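PDB 3CIN: Myo-inositol-1-phosphate synthase-related protein, which is of undetermined function but belongs to a synthase-related family and binds nicotinamide-adenine-dinucleotide and a magnesium ion, pairing a Rossmann-type parallel sheet with a smaller mixed sheet. Local coordinates for residues Ala25-Ala30 with Gln81-Val86; Asp57-Gly62 with Leu89-Glu94; Thr272-Val277 with Ala285-Lys290. All coordinates share one frame; numbering follows the deposited sequence.

Contact 1. Residues Ala25-Ala30 with Gln81-Val86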
# COMPACT_ATOMS: atom_id res chain seq x y z
N ALA A 25 -20.43 -13.42 -17.91
CA ALA A 25 -21.77 -13.71 -18.34
C ALA A 25 -22.66 -14.27 -17.25
O ALA A 25 -23.86 -13.94 -17.14
CB ALA A 25 -21.75 -14.66 -19.55
N SER A 26 -22.11 -15.21 -16.47
CA SER A 26 -22.86 -15.85 -15.46
C SER A 26 -23.13 -14.90 -14.27
O SER A 26 -24.15 -14.98 -13.64
CB SER A 26 -22.14 -17.11 -15.02
OG SER A 26 -22.08 -18.05 -16.08
N THR A 27 -22.22 -13.97 -14.00
CA THR A 27 -22.44 -12.99 -12.94
C THR A 27 -23.53 -12.00 -13.39
O THR A 27 -24.39 -11.63 -12.58
CB THR A 27 -21.17 -12.26 -12.64
OG1 THR A 27 -20.21 -13.23 -12.21
CG2 THR A 27 -21.38 -11.23 -11.52
N PHE A 28 -23.50 -11.59 -14.65
CA PHE A 28 -24.56 -10.75 -15.26
C PHE A 28 -25.89 -11.41 -15.09
O PHE A 28 -26.85 -10.78 -14.63
CB PHE A 28 -24.24 -10.56 -16.75
CG PHE A 28 -25.31 -9.89 -17.55
CD1 PHE A 28 -25.71 -8.58 -17.28
CD2 PHE A 28 -25.88 -10.54 -18.63
CE1 PHE A 28 -26.64 -7.94 -18.08
CE2 PHE A 28 -26.84 -9.92 -19.42
CZ PHE A 28 -27.29 -8.64 -19.12
N VAL A 29 -25.97 -12.69 -15.39
CA VAL A 29 -27.26 -13.39 -15.32
C VAL A 29 -27.73 -13.54 -13.89
O VAL A 29 -28.91 -13.30 -13.55
CB VAL A 29 -27.24 -14.75 -16.09
CG1 VAL A 29 -28.52 -15.58 -15.84
CG2 VAL A 29 -27.03 -14.49 -17.63
N ALA A 30 -26.81 -13.93 -13.03
CA ALA A 30 -27.19 -14.22 -11.63
C ALA A 30 -27.57 -12.91 -10.91
O ALA A 30 -28.53 -12.87 -10.11
CB ALA A 30 -26.04 -14.88 -10.96
N GLN A 81 -22.65 -23.08 -11.41
CA GLN A 81 -21.25 -23.42 -11.24
C GLN A 81 -20.47 -22.22 -10.79
O GLN A 81 -19.47 -22.38 -10.13
CB GLN A 81 -20.64 -23.96 -12.54
CG GLN A 81 -21.22 -25.30 -12.98
CD GLN A 81 -20.89 -25.64 -14.45
OE1 GLN A 81 -19.89 -25.18 -15.00
NE2 GLN A 81 -21.76 -26.45 -15.08
N TYR A 82 -20.89 -21.00 -11.17
CA TYR A 82 -20.19 -19.78 -10.75
C TYR A 82 -20.76 -19.16 -9.47
O TYR A 82 -20.01 -18.63 -8.62
CB TYR A 82 -20.20 -18.73 -11.89
CG TYR A 82 -19.45 -19.20 -13.09
CD1 TYR A 82 -18.10 -18.98 -13.22
CD2 TYR A 82 -20.09 -19.86 -14.13
CE1 TYR A 82 -17.39 -19.43 -14.31
CE2 TYR A 82 -19.39 -20.31 -15.25
CZ TYR A 82 -18.02 -20.08 -15.33
OH TYR A 82 -17.25 -20.49 -16.42
N TRP A 83 -22.09 -19.25 -9.32
CA TRP A 83 -22.83 -18.69 -8.19
C TRP A 83 -23.79 -19.71 -7.65
O TRP A 83 -24.89 -19.91 -8.17
CB TRP A 83 -23.59 -17.44 -8.65
CG TRP A 83 -22.68 -16.41 -9.10
CD1 TRP A 83 -22.37 -16.10 -10.38
CD2 TRP A 83 -21.91 -15.54 -8.27
NE1 TRP A 83 -21.46 -15.08 -10.41
CE2 TRP A 83 -21.15 -14.72 -9.13
CE3 TRP A 83 -21.79 -15.37 -6.89
CZ2 TRP A 83 -20.31 -13.74 -8.67
CZ3 TRP A 83 -20.93 -14.37 -6.42
CH2 TRP A 83 -20.20 -13.58 -7.32
N ASN A 84 -23.33 -20.39 -6.60
CA ASN A 84 -24.00 -21.57 -6.08
C ASN A 84 -25.39 -21.28 -5.52
O ASN A 84 -26.19 -22.19 -5.34
CB ASN A 84 -23.13 -22.19 -5.00
CG ASN A 84 -23.66 -23.49 -4.49
OD1 ASN A 84 -24.13 -23.58 -3.36
ND2 ASN A 84 -23.62 -24.50 -5.34
N ASP A 85 -25.66 -20.00 -5.24
CA ASP A 85 -26.95 -19.58 -4.67
C ASP A 85 -28.09 -19.54 -5.71
O ASP A 85 -29.29 -19.55 -5.37
CB ASP A 85 -26.81 -18.27 -3.85
CG ASP A 85 -26.13 -17.11 -4.63
OD1 ASP A 85 -25.25 -17.35 -5.48
OD2 ASP A 85 -26.46 -15.95 -4.33
N VAL A 86 -27.73 -19.59 -6.98
CA VAL A 86 -28.72 -19.58 -8.05
C VAL A 86 -29.26 -20.98 -8.31
O VAL A 86 -28.54 -21.82 -8.83
CB VAL A 86 -28.08 -19.04 -9.33
CG1 VAL A 86 -29.11 -19.07 -10.46
CG2 VAL A 86 -27.56 -17.66 -9.08
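Tyr82, the first residue of 81-86 to reach helix 23-36, brings one side of its ring to Ser26: CD2 lies 3.3 Å from Ser26 OG, which approaches obliquely in a van der Waals meeting. The hydroxyl of Ser26 has its polar partners within its own part of the chain, Gly22 O and Gln21, and the phenol oxygen of Tyr82 bonds to Lys70. Serine is small enough to let the ring come close, and the Tyr82 side chain is about 4 Å from the bound NAD.

Trp83 follows with the central interaction. With CG anti to the carbonyl carbon (chi1 -63°) the indole is carried back to the helix, and chi2 near 101° turns its NE1 edge to Thr27. NE1 donates to Thr27 OG1 over 2.9 Å, at an N-H...O angle of 153°, with the oxygen nearly in the indole plane. Thr27 CG2 lies 3.9 Å from Trp83 CZ2, so the methyl branch packs beside the benzo ring while the hydroxyl takes the N-H. On the pyrrole side, Ala30 CB is 3.9 Å from Trp83 CD1. Asn314 of the second subunit also packs on Trp83.

A type I turn from Trp83 to Val86 closes with Val86 N bonded to Trp83 O and returns the chain to the helix. There Val86 CG2 meets Ala30 CB at 3.7 Å, and alanine's single methyl serves both neighbours.

In helix 23-36, which follows a glycine-rich turn consistent with the Rossmann-type GxGxxA pattern, the buried Thr27 hydroxyl donates to Tyr23 O and accepts from Trp83. Its two partners would fix its rotation and the indole's direction together.

Contact 2. Residues Asp57-Gly62 with Leu89-Glu94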
# COMPACT_ATOMS: atom_id res chain seq x y z
N ASP A 57 -37.58 -6.13 -17.14
CA ASP A 57 -37.77 -5.99 -18.58
C ASP A 57 -36.58 -6.49 -19.45
O ASP A 57 -36.63 -6.38 -20.67
CB ASP A 57 -37.98 -4.49 -18.92
CG ASP A 57 -39.18 -3.86 -18.20
OD1 ASP A 57 -40.24 -4.52 -18.15
OD2 ASP A 57 -39.06 -2.67 -17.74
N ILE A 58 -35.50 -6.97 -18.82
CA ILE A 58 -34.35 -7.53 -19.52
C ILE A 58 -34.54 -9.05 -19.56
O ILE A 58 -34.64 -9.69 -18.50
CB ILE A 58 -33.07 -7.18 -18.80
CG1 ILE A 58 -32.88 -5.67 -18.81
CG2 ILE A 58 -31.88 -7.89 -19.44
CD1 ILE A 58 -31.71 -5.26 -17.89
N LYS A 59 -34.66 -9.62 -20.76
CA LYS A 59 -34.91 -11.06 -20.93
C LYS A 59 -33.74 -11.72 -21.64
O LYS A 59 -33.39 -11.30 -22.74
CB LYS A 59 -36.21 -11.32 -21.73
CG LYS A 59 -36.52 -12.83 -21.85
CD LYS A 59 -37.71 -13.15 -22.73
CE LYS A 59 -38.04 -14.64 -22.68
NZ LYS A 59 -39.26 -14.90 -23.56
N ILE A 60 -33.14 -12.75 -21.04
CA ILE A 60 -32.08 -13.51 -21.70
C ILE A 60 -32.71 -14.52 -22.64
O ILE A 60 -33.39 -15.48 -22.17
CB ILE A 60 -31.13 -14.25 -20.71
CG1 ILE A 60 -30.59 -13.29 -19.65
CG2 ILE A 60 -30.02 -14.91 -21.43
CD1 ILE A 60 -29.90 -12.14 -20.22
N VAL A 61 -32.55 -14.31 -23.94
CA VAL A 61 -33.11 -15.24 -24.94
C VAL A 61 -32.15 -16.31 -25.47
O VAL A 61 -32.55 -17.23 -26.18
CB VAL A 61 -33.76 -14.48 -26.12
CG1 VAL A 61 -34.83 -13.55 -25.55
CG2 VAL A 61 -32.70 -13.70 -26.92
N GLY A 62 -30.88 -16.22 -25.14
CA GLY A 62 -29.95 -17.19 -25.67
C GLY A 62 -28.58 -17.04 -25.10
O GLY A 62 -28.22 -15.98 -24.61
N LEU A 89 -33.75 -19.84 -12.87
CA LEU A 89 -33.77 -18.59 -13.59
C LEU A 89 -35.12 -18.44 -14.28
O LEU A 89 -35.71 -19.42 -14.75
CB LEU A 89 -32.66 -18.54 -14.63
CG LEU A 89 -31.19 -18.56 -14.22
CD1 LEU A 89 -30.35 -18.70 -15.43
CD2 LEU A 89 -30.75 -17.30 -13.42
N THR A 90 -35.54 -17.18 -14.40
CA THR A 90 -36.84 -16.81 -14.99
C THR A 90 -36.90 -17.18 -16.47
O THR A 90 -37.91 -17.65 -16.96
CB THR A 90 -37.07 -15.27 -14.83
OG1 THR A 90 -37.28 -14.97 -13.43
CG2 THR A 90 -38.30 -14.78 -15.60
N SER A 91 -35.82 -16.90 -17.19
CA SER A 91 -35.63 -17.40 -18.56
C SER A 91 -34.37 -18.27 -18.53
O SER A 91 -33.31 -17.81 -18.10
CB SER A 91 -35.49 -16.23 -19.53
OG SER A 91 -35.15 -16.66 -20.85
N ASP A 92 -34.51 -19.53 -18.95
CA ASP A 92 -33.46 -20.55 -18.76
C ASP A 92 -33.21 -21.36 -20.05
O ASP A 92 -33.46 -22.59 -20.09
CB ASP A 92 -33.92 -21.45 -17.64
CG ASP A 92 -32.83 -22.28 -17.07
OD1 ASP A 92 -31.68 -22.02 -17.42
OD2 ASP A 92 -33.14 -23.17 -16.25
N PRO A 93 -32.74 -20.68 -21.10
CA PRO A 93 -32.47 -21.30 -22.37
C PRO A 93 -31.31 -22.28 -22.34
O PRO A 93 -30.39 -22.14 -21.50
CB PRO A 93 -32.11 -20.11 -23.27
CG PRO A 93 -31.63 -19.10 -22.38
CD PRO A 93 -32.41 -19.25 -21.13
N GLU A 94 -31.30 -23.22 -23.28
CA GLU A 94 -30.18 -24.14 -23.38
C GLU A 94 -29.05 -23.49 -24.10
O GLU A 94 -29.27 -22.77 -25.06
CB GLU A 94 -30.59 -25.41 -24.10
CG GLU A 94 -31.32 -26.35 -23.18
CD GLU A 94 -31.70 -27.64 -23.85
OE1 GLU A 94 -31.49 -27.76 -25.09
OE2 GLU A 94 -32.17 -28.54 -23.11
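The puckered pyrrolidine of Pro93 lies alongside the backbone of Ile60, Val61 and Gly62, and no aromatic ring takes part. Its CD is 4.0 Å from Ile60 O, its CG 4.1 Å from Gly62 N, and its CB 4.1 Å from Val61 O, all loose van der Waals distances. Pro93 also touches Leu75 of helix 75-82. Proline has no N-H to offer, which suits a residue that packs against the strand by carbon alone.

Strand 58-65, helix 75-82 and strand 96-97 form a beta-alpha-beta crossover of the Rossmann-type parallel sheet, and 89-94 is the loop that leads from the helix into strand 96-97, an outermost strand of the sheet within this chain. On its other side, strand 58-65 bonds to strand 14-19 through Lys59, Val61 and Gly62.

Ser91 makes the polar link. With OG anti to the backbone N (chi1 174°), its hydroxyl donates to Ile60 O; the 2.5 Å separation of Ser91 OG and Ile60 O is very short, and its exact value is doubtful. Lys59, extended beyond CG, runs its aliphatic chain past the same hydroxyl, with CE 4.0 Å from Ser91 OG. The Ile60 side chain instead turns into the interior, onto Val16 and Leu75.

Contact 3. Residues Thr272-Val277 with Ala285-Lys290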
# COMPACT_ATOMS: atom_id res chain seq x y z
N THR A 272 -3.22 -4.06 -28.42
CA THR A 272 -3.70 -4.18 -27.06
C THR A 272 -2.99 -3.25 -26.09
O THR A 272 -3.44 -3.10 -24.98
CB THR A 272 -3.57 -5.60 -26.55
OG1 THR A 272 -2.21 -6.04 -26.67
CG2 THR A 272 -4.50 -6.49 -27.39
N LYS A 273 -1.94 -2.58 -26.54
CA LYS A 273 -1.19 -1.62 -25.70
C LYS A 273 -2.11 -0.47 -25.27
O LYS A 273 -2.82 0.04 -26.10
CB LYS A 273 -0.01 -1.05 -26.50
CG LYS A 273 1.28 -1.83 -26.34
CD LYS A 273 2.41 -1.18 -27.13
N SER A 274 -2.10 -0.05 -23.99
CA SER A 274 -3.04 1.02 -23.57
C SER A 274 -2.53 2.33 -24.10
O SER A 274 -1.33 2.47 -24.30
CB SER A 274 -3.06 1.09 -22.02
OG SER A 274 -1.72 1.30 -21.54
N SER A 275 -3.45 3.23 -24.44
CA SER A 275 -3.07 4.60 -24.75
C SER A 275 -3.58 5.52 -23.65
O SER A 275 -3.52 6.74 -23.81
CB SER A 275 -3.67 5.01 -26.09
OG SER A 275 -5.06 4.79 -26.01
N ILE A 276 -4.07 4.96 -22.55
CA ILE A 276 -4.64 5.77 -21.49
C ILE A 276 -3.76 6.91 -21.01
O ILE A 276 -4.22 8.02 -20.82
CB ILE A 276 -5.09 4.91 -20.25
CG1 ILE A 276 -5.99 5.77 -19.40
CG2 ILE A 276 -3.91 4.34 -19.45
CD1 ILE A 276 -7.27 6.11 -20.13
N VAL A 277 -2.48 6.66 -20.84
CA VAL A 277 -1.58 7.69 -20.30
C VAL A 277 -1.45 8.90 -21.20
O VAL A 277 -1.60 10.04 -20.76
CB VAL A 277 -0.23 7.09 -19.99
CG1 VAL A 277 0.79 8.14 -19.56
CG2 VAL A 277 -0.38 5.92 -18.98
N ALA A 285 4.09 9.60 -20.88
CA ALA A 285 4.94 9.33 -19.73
C ALA A 285 5.29 7.86 -19.74
O ALA A 285 4.39 7.07 -20.02
CB ALA A 285 4.19 9.69 -18.44
N PRO A 286 6.56 7.49 -19.42
CA PRO A 286 6.95 6.08 -19.39
C PRO A 286 6.03 5.30 -18.50
O PRO A 286 5.72 5.75 -17.40
CB PRO A 286 8.35 6.12 -18.82
CG PRO A 286 8.90 7.39 -19.34
CD PRO A 286 7.73 8.36 -19.21
N HIS A 287 5.60 4.14 -18.96
CA HIS A 287 4.65 3.39 -18.20
C HIS A 287 4.80 1.91 -18.42
O HIS A 287 5.35 1.44 -19.45
CB HIS A 287 3.24 3.78 -18.49
CG HIS A 287 2.85 3.64 -19.93
ND1 HIS A 287 3.22 4.57 -20.89
CD2 HIS A 287 2.14 2.69 -20.56
CE1 HIS A 287 2.74 4.17 -22.06
NE2 HIS A 287 2.09 3.03 -21.89
N TYR A 288 4.32 1.18 -17.43
CA TYR A 288 4.30 -0.29 -17.45
C TYR A 288 2.89 -0.71 -17.16
O TYR A 288 2.40 -0.61 -16.03
CB TYR A 288 5.28 -0.81 -16.40
CG TYR A 288 5.37 -2.32 -16.34
CD1 TYR A 288 4.41 -3.06 -15.67
CD2 TYR A 288 6.44 -2.98 -16.91
CE1 TYR A 288 4.48 -4.45 -15.62
CE2 TYR A 288 6.54 -4.36 -16.84
CZ TYR A 288 5.58 -5.09 -16.19
OH TYR A 288 5.67 -6.47 -16.12
N ILE A 289 2.14 -1.06 -18.21
CA ILE A 289 0.75 -1.46 -18.09
C ILE A 289 0.58 -2.69 -19.00
O ILE A 289 0.73 -2.59 -20.23
CB ILE A 289 -0.27 -0.35 -18.53
CG1 ILE A 289 -0.08 0.97 -17.74
CG2 ILE A 289 -1.73 -0.85 -18.44
CD1 ILE A 289 -1.04 2.13 -18.17
N LYS A 290 0.32 -3.85 -18.39
CA LYS A 290 0.43 -5.17 -19.07
C LYS A 290 -0.83 -5.96 -18.81
O LYS A 290 -1.66 -5.58 -17.99
CB LYS A 290 1.61 -5.98 -18.53
CG LYS A 290 2.94 -5.33 -18.61
CD LYS A 290 3.35 -4.99 -20.02
CE LYS A 290 4.83 -4.60 -20.07
NZ LYS A 290 5.10 -3.54 -21.09
O HOH W 1 -1.74 -2.24 -22.08
O HOH W 2 1.09 1.75 -23.99
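Ile289 and Val277 cross obliquely where the short helix 276-281 meets strand 287-294, an outermost strand of the four-stranded mixed sheet within this chain. The two elements are successive in sequence, so this is a local helix-on-sheet packing; strand 242-252 continues the sheet, bonding through Val246 and Gln248 to Pro286 and Tyr288. With CG1 anti to the carbonyl carbon and an extended chi2 (178°), Ile289 carries CD1 to the start of the helix, 3.9 Å from Val277 CG2. The same methyl is 3.8 Å from Ile276 CG2, though Ile276 stands at about a right angle to Ile289 and carries its far end away to Ala230 and Thr226. Ser274 OG, in one of two deposited conformers and so uncertain, lies 3.5 Å from Ile289 CD1 without a hydrogen bond. A beta-branched residue can touch two partners at once: Val277 CG1 meets Ala285 CB at 3.9 Å.

Val277 and His287 slide past each other in opposite directions, which puts Val277 CG2 over one face of the imidazole, offset toward the rim. The ring's nitrogens are both used at its edge. ND1 donates to Ala285 O, lying in the carbonyl plane at an N-H...O angle of 164°, and so holds the ring's rotation. A water bridges NE2 to Ser274 O. A second water accepts a weak bond from Ser274 N; its oxygen lies 3.1 Å from Ile289 O, to which it donates.

In the fold
Contacts 1 and 2 belong to one region of the Rossmann-type fold: their centres are 13 Å apart, and they touch where Val29 packs on Leu89 and Phe28 on Ile60. Their segments alternate along the chain, helix 23-36 and strand 58-65 meeting what lies at or beyond the end of helix 75-82. Contact 1 is buried near NAD and combines apolar packing with an indole N-H bond; contact 2, partly buried, relies on proline carbons and one hydroxyl-to-backbone bond. Contact 3 stands apart in the mixed sheet, its centre 39 Å from that of contact 2 and across the chain's centre. Also partly buried, it joins methyl packing to water bridges, with no direct hydrogen bond between its segments.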